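Gluconate kinase (Lactobacillus acidophilus, PDB 3LL3) probably phosphorylates a sugar or sugar acid such as gluconate or xylulose at the expense of ATP, as a member of the FGGY carbohydrate kinases. Local coordinates at residues A[76-87]-A[152-163]. Residues are numbered along the deposited sequence; the frame is centred on the assembly and turned at random.
Sequences WSSQMHSLIGLG and QKWIGIKEYIIF. With XUL (D-xylulose), chain E.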
ATOM      1  N   TRP A  76       5.571  43.229  -6.638  1.00 25.31           N
ATOM      2  CA  TRP A  76       6.300  41.966  -6.708  1.00 26.40           C
ATOM      3  C   TRP A  76       5.752  40.890  -5.789  1.00 27.72           C
ATOM      4  O   TRP A  76       5.485  41.143  -4.614  1.00 28.35           O
ATOM      5  CB  TRP A  76       7.792  42.209  -6.422  1.00 25.92           C
ATOM      6  CG  TRP A  76       8.373  43.214  -7.345  1.00 24.07           C
ATOM      7  CD1 TRP A  76       8.390  44.570  -7.178  1.00 26.31           C
ATOM      8  CD2 TRP A  76       9.004  42.954  -8.603  1.00 24.31           C
ATOM      9  NE1 TRP A  76       8.998  45.172  -8.260  1.00 26.59           N
ATOM     10  CE2 TRP A  76       9.391  44.197  -9.143  1.00 25.51           C
ATOM     11  CE3 TRP A  76       9.293  41.787  -9.321  1.00 26.99           C
ATOM     12  CZ2 TRP A  76      10.039  44.306 -10.369  1.00 23.88           C
ATOM     13  CZ3 TRP A  76       9.936  41.897 -10.538  1.00 25.98           C
ATOM     14  CH2 TRP A  76      10.296  43.152 -11.053  1.00 25.33           C
ATOM     15  N   SER A  77       5.554  39.702  -6.358  1.00 27.06           N
ATOM     16  CA  SER A  77       5.310  38.480  -5.612  1.00 26.21           C
ATOM     17  C   SER A  77       6.483  37.560  -5.957  1.00 30.48           C
ATOM     18  O   SER A  77       6.954  37.555  -7.098  1.00 31.97           O
ATOM     19  CB  SER A  77       3.989  37.847  -6.039  1.00 27.79           C
ATOM     20  OG  SER A  77       3.824  36.581  -5.433  1.00 31.35           O
ATOM     21  N   SER A  78       6.999  36.828  -4.977  1.00 28.47           N
ATOM     22  CA  SER A  78       8.234  36.082  -5.205  1.00 28.59           C
ATOM     23  C   SER A  78       8.286  34.746  -4.460  1.00 25.64           C
ATOM     24  O   SER A  78       7.782  34.640  -3.343  1.00 22.08           O
ATOM     25  CB  SER A  78       9.435  36.951  -4.801  1.00 26.89           C
ATOM     26  OG  SER A  78      10.648  36.221  -4.872  1.00 26.71           O
ATOM     27  N   GLN A  79       8.906  33.748  -5.089  1.00 24.28           N
ATOM     28  CA  GLN A  79       9.276  32.516  -4.418  1.00 28.47           C
ATOM     29  C   GLN A  79       9.997  32.857  -3.113  1.00 28.60           C
ATOM     30  O   GLN A  79      10.575  33.929  -2.984  1.00 26.27           O
ATOM     31  CB  GLN A  79      10.229  31.712  -5.298  1.00 29.40           C
ATOM     32  CG  GLN A  79      11.553  32.419  -5.516  1.00 28.50           C
ATOM     33  CD  GLN A  79      12.425  31.752  -6.565  1.00 31.65           C
ATOM     34  OE1 GLN A  79      12.337  32.054  -7.758  1.00 30.42           O
ATOM     35  NE2 GLN A  79      13.305  30.872  -6.116  1.00 29.18           N
HETATM   36  N   MSE A  80       9.949  31.939  -2.160  1.00 27.96           N
HETATM   37  CA  MSE A  80      10.533  32.141  -0.841  1.00 28.35           C
HETATM   38  C   MSE A  80      11.788  31.311  -0.638  1.00 26.62           C
HETATM   39  O   MSE A  80      12.039  30.377  -1.390  1.00 26.25           O
HETATM   40  CB  MSE A  80       9.527  31.774   0.238  1.00 27.64           C
HETATM   41  CG  MSE A  80       8.260  32.584   0.177  1.00 31.99           C
HETATM   42 SE   MSE A  80       7.056  32.176   1.673  1.00 45.09          SE
HETATM   43  CE  MSE A  80       8.026  33.184   3.082  1.00 27.93           C
ATOM     44  N   HIS A  81      12.574  31.688   0.368  1.00 25.70           N
ATOM     45  CA  HIS A  81      13.663  30.865   0.874  1.00 26.47           C
ATOM     46  C   HIS A  81      14.902  30.855  -0.025  1.00 25.96           C
ATOM     47  O   HIS A  81      15.844  30.113   0.239  1.00 26.14           O
ATOM     48  CB  HIS A  81      13.195  29.415   1.114  1.00 26.42           C
ATOM     49  CG  HIS A  81      11.875  29.302   1.819  1.00 29.10           C
ATOM     50  ND1 HIS A  81      11.616  29.903   3.034  1.00 27.74           N
ATOM     51  CD2 HIS A  81      10.743  28.635   1.486  1.00 30.47           C
ATOM     52  CE1 HIS A  81      10.377  29.632   3.405  1.00 29.44           C
ATOM     53  NE2 HIS A  81       9.827  28.860   2.486  1.00 31.43           N
ATOM     54  N   SER A  82      14.913  31.660  -1.080  1.00 23.70           N
ATOM     55  CA  SER A  82      16.069  31.675  -1.970  1.00 25.91           C
ATOM     56  C   SER A  82      17.222  32.441  -1.313  1.00 27.79           C
ATOM     57  O   SER A  82      17.006  33.312  -0.477  1.00 25.50           O
ATOM     58  CB  SER A  82      15.737  32.282  -3.336  1.00 25.74           C
ATOM     59  OG  SER A  82      15.613  33.702  -3.272  1.00 27.95           O
ATOM     60  N   LEU A  83      18.443  32.104  -1.705  1.00 27.30           N
ATOM     61  CA  LEU A  83      19.623  32.675  -1.087  1.00 27.84           C
ATOM     62  C   LEU A  83      20.674  32.968  -2.145  1.00 27.47           C
ATOM     63  O   LEU A  83      21.014  32.107  -2.953  1.00 26.65           O
ATOM     64  CB  LEU A  83      20.185  31.712  -0.044  1.00 26.67           C
ATOM     65  CG  LEU A  83      21.435  32.219   0.678  1.00 29.38           C
ATOM     66  CD1 LEU A  83      21.114  33.546   1.361  1.00 27.42           C
ATOM     67  CD2 LEU A  83      21.934  31.189   1.685  1.00 27.79           C
ATOM     68  N   ILE A  84      21.177  34.196  -2.126  1.00 28.25           N
ATOM     69  CA  ILE A  84      22.175  34.657  -3.083  1.00 28.54           C
ATOM     70  C   ILE A  84      23.231  35.464  -2.350  1.00 30.05           C
ATOM     71  O   ILE A  84      22.883  36.339  -1.552  1.00 28.55           O
ATOM     72  CB  ILE A  84      21.558  35.639  -4.088  1.00 30.02           C
ATOM     73  CG1 ILE A  84      20.421  34.987  -4.877  1.00 27.52           C
ATOM     74  CG2 ILE A  84      22.638  36.227  -5.007  1.00 27.03           C
ATOM     75  CD1 ILE A  84      19.630  35.983  -5.695  1.00 28.95           C
ATOM     76  N   GLY A  85      24.507  35.205  -2.646  1.00 30.46           N
ATOM     77  CA  GLY A  85      25.599  35.968  -2.052  1.00 30.47           C
ATOM     78  C   GLY A  85      26.214  37.006  -2.992  1.00 32.51           C
ATOM     79  O   GLY A  85      26.520  36.709  -4.147  1.00 33.55           O
ATOM     80  N   LEU A  86      26.392  38.226  -2.494  1.00 30.49           N
ATOM     81  CA  LEU A  86      27.086  39.274  -3.233  1.00 32.65           C
ATOM     82  C   LEU A  86      28.440  39.580  -2.583  1.00 34.40           C
ATOM     83  O   LEU A  86      28.541  39.603  -1.364  1.00 36.08           O
ATOM     84  CB  LEU A  86      26.251  40.557  -3.247  1.00 33.23           C
ATOM     85  CG  LEU A  86      24.851  40.495  -3.871  1.00 35.22           C
ATOM     86  CD1 LEU A  86      24.242  41.876  -3.845  1.00 30.74           C
ATOM     87  CD2 LEU A  86      24.911  39.943  -5.287  1.00 33.53           C
ATOM     88  N   GLY A  87      29.462  39.841  -3.393  1.00 38.46           N
ATOM     89  CA  GLY A  87      30.753  40.286  -2.886  1.00 41.23           C
ATOM     90  C   GLY A  87      30.810  41.783  -2.615  1.00 41.22           C
ATOM     91  O   GLY A  87      29.812  42.489  -2.739  1.00 39.92           O
ATOM     92  N   GLN A 152      29.497  39.810   1.315  1.00 34.84           N
ATOM     93  CA  GLN A 152      29.186  41.015   2.077  1.00 35.84           C
ATOM     94  C   GLN A 152      27.672  41.229   2.195  1.00 35.98           C
ATOM     95  O   GLN A 152      27.206  42.030   3.013  1.00 33.85           O
ATOM     96  CB  GLN A 152      29.824  42.242   1.419  1.00 37.91           C
ATOM     97  CG  GLN A 152      31.365  42.195   1.409  1.00 42.30           C
ATOM     98  CD  GLN A 152      31.942  42.044   2.801  1.00 44.54           C
ATOM     99  OE1 GLN A 152      31.662  42.854   3.691  1.00 48.42           O
ATOM    100  NE2 GLN A 152      32.743  40.999   3.004  1.00 45.72           N
ATOM    101  N   LYS A 153      26.916  40.527   1.358  1.00 30.94           N
ATOM    102  CA  LYS A 153      25.451  40.591   1.400  1.00 31.12           C
ATOM    103  C   LYS A 153      24.864  39.218   1.137  1.00 30.59           C
ATOM    104  O   LYS A 153      25.319  38.500   0.246  1.00 30.43           O
ATOM    105  CB  LYS A 153      24.902  41.582   0.367  1.00 30.16           C
ATOM    106  CG  LYS A 153      25.237  43.052   0.668  1.00 34.23           C
ATOM    107  CD  LYS A 153      24.502  43.508   1.916  1.00 36.06           C
ATOM    108  CE  LYS A 153      24.446  45.024   2.029  1.00 36.12           C
ATOM    109  NZ  LYS A 153      25.729  45.585   2.456  1.00 37.72           N
ATOM    110  N   TRP A 154      23.860  38.850   1.926  1.00 29.39           N
ATOM    111  CA  TRP A 154      23.117  37.628   1.694  1.00 27.13           C
ATOM    112  C   TRP A 154      21.668  38.016   1.455  1.00 28.50           C
ATOM    113  O   TRP A 154      21.029  38.616   2.318  1.00 27.28           O
ATOM    114  CB  TRP A 154      23.231  36.704   2.903  1.00 28.85           C
ATOM    115  CG  TRP A 154      24.582  36.098   3.035  1.00 28.47           C
ATOM    116  CD1 TRP A 154      25.530  36.380   3.987  1.00 29.35           C
ATOM    117  CD2 TRP A 154      25.155  35.120   2.170  1.00 27.67           C
ATOM    118  NE1 TRP A 154      26.647  35.614   3.772  1.00 29.47           N
ATOM    119  CE2 TRP A 154      26.444  34.830   2.666  1.00 30.11           C
ATOM    120  CE3 TRP A 154      24.699  34.449   1.031  1.00 27.77           C
ATOM    121  CZ2 TRP A 154      27.281  33.902   2.061  1.00 28.05           C
ATOM    122  CZ3 TRP A 154      25.528  33.521   0.429  1.00 27.75           C
ATOM    123  CH2 TRP A 154      26.814  33.262   0.945  1.00 32.02           C
ATOM    124  N   ILE A 155      21.160  37.705   0.267  1.00 28.33           N
ATOM    125  CA  ILE A 155      19.856  38.213  -0.136  1.00 27.06           C
ATOM    126  C   ILE A 155      19.052  37.141  -0.840  1.00 28.03           C
ATOM    127  O   ILE A 155      19.544  36.042  -1.075  1.00 27.94           O
ATOM    128  CB  ILE A 155      19.997  39.411  -1.105  1.00 28.68           C
ATOM    129  CG1 ILE A 155      20.684  38.964  -2.394  1.00 26.80           C
ATOM    130  CG2 ILE A 155      20.776  40.569  -0.445  1.00 26.64           C
ATOM    131  CD1 ILE A 155      21.025  40.134  -3.346  1.00 29.68           C
ATOM    132  N   GLY A 156      17.813  37.477  -1.193  1.00 29.38           N
ATOM    133  CA  GLY A 156      16.987  36.583  -1.985  1.00 26.49           C
ATOM    134  C   GLY A 156      16.782  37.170  -3.364  1.00 27.02           C
ATOM    135  O   GLY A 156      17.150  38.319  -3.616  1.00 27.77           O
ATOM    136  N   ILE A 157      16.179  36.394  -4.257  1.00 26.19           N
ATOM    137  CA  ILE A 157      15.976  36.830  -5.636  1.00 25.05           C
ATOM    138  C   ILE A 157      15.118  38.095  -5.749  1.00 25.53           C
ATOM    139  O   ILE A 157      15.333  38.916  -6.646  1.00 25.83           O
ATOM    140  CB  ILE A 157      15.336  35.712  -6.490  1.00 24.27           C
ATOM    141  CG1 ILE A 157      15.275  36.144  -7.955  1.00 24.47           C
ATOM    142  CG2 ILE A 157      13.931  35.387  -5.973  1.00 25.26           C
ATOM    143  CD1 ILE A 157      16.635  36.190  -8.633  1.00 27.55           C
ATOM    144  N   LYS A 158      14.120  38.262  -4.885  1.00 24.76           N
ATOM    145  CA  LYS A 158      13.352  39.496  -4.980  1.00 26.54           C
ATOM    146  C   LYS A 158      14.241  40.717  -4.673  1.00 25.79           C
ATOM    147  O   LYS A 158      14.184  41.714  -5.389  1.00 26.24           O
ATOM    148  CB  LYS A 158      12.065  39.494  -4.144  1.00 24.40           C
ATOM    149  CG  LYS A 158      11.317  40.847  -4.200  1.00 23.54           C
ATOM    150  CD  LYS A 158       9.835  40.737  -3.752  1.00 26.09           C
ATOM    151  CE  LYS A 158       9.697  40.646  -2.224  1.00 24.51           C
ATOM    152  NZ  LYS A 158       9.873  41.990  -1.569  1.00 25.75           N
ATOM    153  N   GLU A 159      15.054  40.629  -3.621  1.00 27.09           N
ATOM    154  CA  GLU A 159      16.005  41.690  -3.269  1.00 26.56           C
ATOM    155  C   GLU A 159      16.981  41.957  -4.419  1.00 25.43           C
ATOM    156  O   GLU A 159      17.264  43.100  -4.754  1.00 25.08           O
ATOM    157  CB  GLU A 159      16.800  41.321  -2.013  1.00 26.77           C
ATOM    158  CG  GLU A 159      15.980  41.273  -0.736  1.00 28.19           C
ATOM    159  CD  GLU A 159      15.052  40.085  -0.731  1.00 30.64           C
ATOM    160  OE1 GLU A 159      15.561  38.961  -0.969  1.00 29.74           O
ATOM    161  OE2 GLU A 159      13.822  40.279  -0.530  1.00 28.96           O
ATOM    162  N   TYR A 160      17.486  40.886  -5.014  1.00 24.64           N
ATOM    163  CA  TYR A 160      18.396  40.995  -6.136  1.00 27.67           C
ATOM    164  C   TYR A 160      17.803  41.829  -7.259  1.00 28.02           C
ATOM    165  O   TYR A 160      18.431  42.792  -7.721  1.00 28.59           O
ATOM    166  CB  TYR A 160      18.765  39.614  -6.681  1.00 26.37           C
ATOM    167  CG  TYR A 160      19.678  39.729  -7.891  1.00 31.40           C
ATOM    168  CD1 TYR A 160      20.983  40.162  -7.755  1.00 31.45           C
ATOM    169  CD2 TYR A 160      19.220  39.428  -9.170  1.00 33.82           C
ATOM    170  CE1 TYR A 160      21.816  40.290  -8.854  1.00 34.25           C
ATOM    171  CE2 TYR A 160      20.049  39.547 -10.278  1.00 33.32           C
ATOM    172  CZ  TYR A 160      21.345  39.978 -10.113  1.00 35.41           C
ATOM    173  OH  TYR A 160      22.169  40.093 -11.217  1.00 37.61           O
ATOM    174  N   ILE A 161      16.596  41.436  -7.702  1.00 27.28           N
ATOM    175  CA  ILE A 161      15.901  42.136  -8.772  1.00 25.55           C
ATOM    176  C   ILE A 161      15.734  43.603  -8.428  1.00 27.47           C
ATOM    177  O   ILE A 161      16.110  44.479  -9.209  1.00 27.94           O
ATOM    178  CB  ILE A 161      14.518  41.511  -9.079  1.00 25.12           C
ATOM    179  CG1 ILE A 161      14.697  40.093  -9.623  1.00 24.16           C
ATOM    180  CG2 ILE A 161      13.757  42.364 -10.074  1.00 24.36           C
ATOM    181  CD1 ILE A 161      13.444  39.216  -9.531  1.00 26.22           C
ATOM    182  N   ILE A 162      15.175  43.882  -7.262  1.00 24.78           N
ATOM    183  CA  ILE A 162      14.947  45.265  -6.896  1.00 27.13           C
ATOM    184  C   ILE A 162      16.271  46.037  -6.795  1.00 29.50           C
ATOM    185  O   ILE A 162      16.327  47.232  -7.073  1.00 29.55           O
ATOM    186  CB  ILE A 162      14.125  45.357  -5.616  1.00 26.74           C
ATOM    187  CG1 ILE A 162      12.707  44.840  -5.919  1.00 26.32           C
ATOM    188  CG2 ILE A 162      14.086  46.795  -5.088  1.00 25.25           C
ATOM    189  CD1 ILE A 162      11.821  44.693  -4.722  1.00 25.40           C
ATOM    190  N   PHE A 163      17.335  45.338  -6.424  1.00 28.96           N
ATOM    191  CA  PHE A 163      18.630  45.987  -6.284  1.00 29.88           C
ATOM    192  C   PHE A 163      19.132  46.395  -7.660  1.00 32.10           C
ATOM    193  O   PHE A 163      19.628  47.508  -7.848  1.00 32.02           O
ATOM    194  CB  PHE A 163      19.632  45.058  -5.609  1.00 30.27           C
ATOM    195  CG  PHE A 163      21.027  45.612  -5.554  1.00 32.95           C
ATOM    196  CD1 PHE A 163      21.288  46.797  -4.886  1.00 32.26           C
ATOM    197  CD2 PHE A 163      22.078  44.943  -6.166  1.00 35.40           C
ATOM    198  CE1 PHE A 163      22.582  47.315  -4.825  1.00 38.14           C
ATOM    199  CE2 PHE A 163      23.387  45.455  -6.106  1.00 37.14           C
ATOM    200  CZ  PHE A 163      23.630  46.639  -5.438  1.00 38.75           C
TER
HETATM  201  C1  XUL E7778       5.872  28.748   1.223  1.00 44.45           C
HETATM  202  C2  XUL E7778       7.023  27.730   1.306  1.00 45.19           C
HETATM  203  C3  XUL E7778       7.662  27.162   0.009  1.00 44.11           C
HETATM  204  C4  XUL E7778       7.317  27.912  -1.292  1.00 43.41           C
HETATM  205  C5  XUL E7778       7.990  29.293  -1.411  1.00 40.47           C
HETATM  206  O1  XUL E7778       4.694  28.182   1.747  1.00 47.29           O
HETATM  207  O2  XUL E7778       7.389  27.343   2.390  1.00 41.71           O
HETATM  208  O3  XUL E7778       7.236  25.834  -0.175  1.00 41.02           O
HETATM  209  O4  XUL E7778       7.742  27.106  -2.367  1.00 46.77           O
HETATM  210  O5  XUL E7778       8.101  29.692  -2.756  1.00 35.38           O
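S82 OG accepts the amide hydrogen of I157 N at 2.9 Å and 168°, a nearly straight bond at the first turn of helix 157-163. With chi1 at 75°, OG also meets the CG2 methyl of I157. That methyl packs on S78 OG, which donates a hydrogen bond to a lone pair of Q79 O, in the carbonyl plane, at 3.0 Å. Replacing S78 by an alanine is likely to leave Q79 O without its hydroxyl donor and to thin the packing on I157 CG2 and K158 CB. Tight packing continues where W76 CH2 meets I161 CG2 at 3.7 Å and I84 CD1 reaches I157 CA and Y160 CB. The side chains of L86 and I155 cross at about a right angle, their CD1 methyls 3.7 Å apart. Beyond them the contact loosens: partly exposed Q152 and K153 run outward, and K153 meets L86 CB to CB at 4.0 Å, while L86 N donates to K153 O. L86 O takes Q152 N at 2.9 Å and, weakly, K153 N: a classic beta bulge. I84 N to I155 O (2.7 Å) and I155 N to I84 O (2.9 Å) define the antiparallel pair. The loop between strands 76-78 and 84-86 carries M80 N and H81 NE2, donors to xylulose O5 and O2, the sugar-binding loop of an FGGY kinase N-terminal domain.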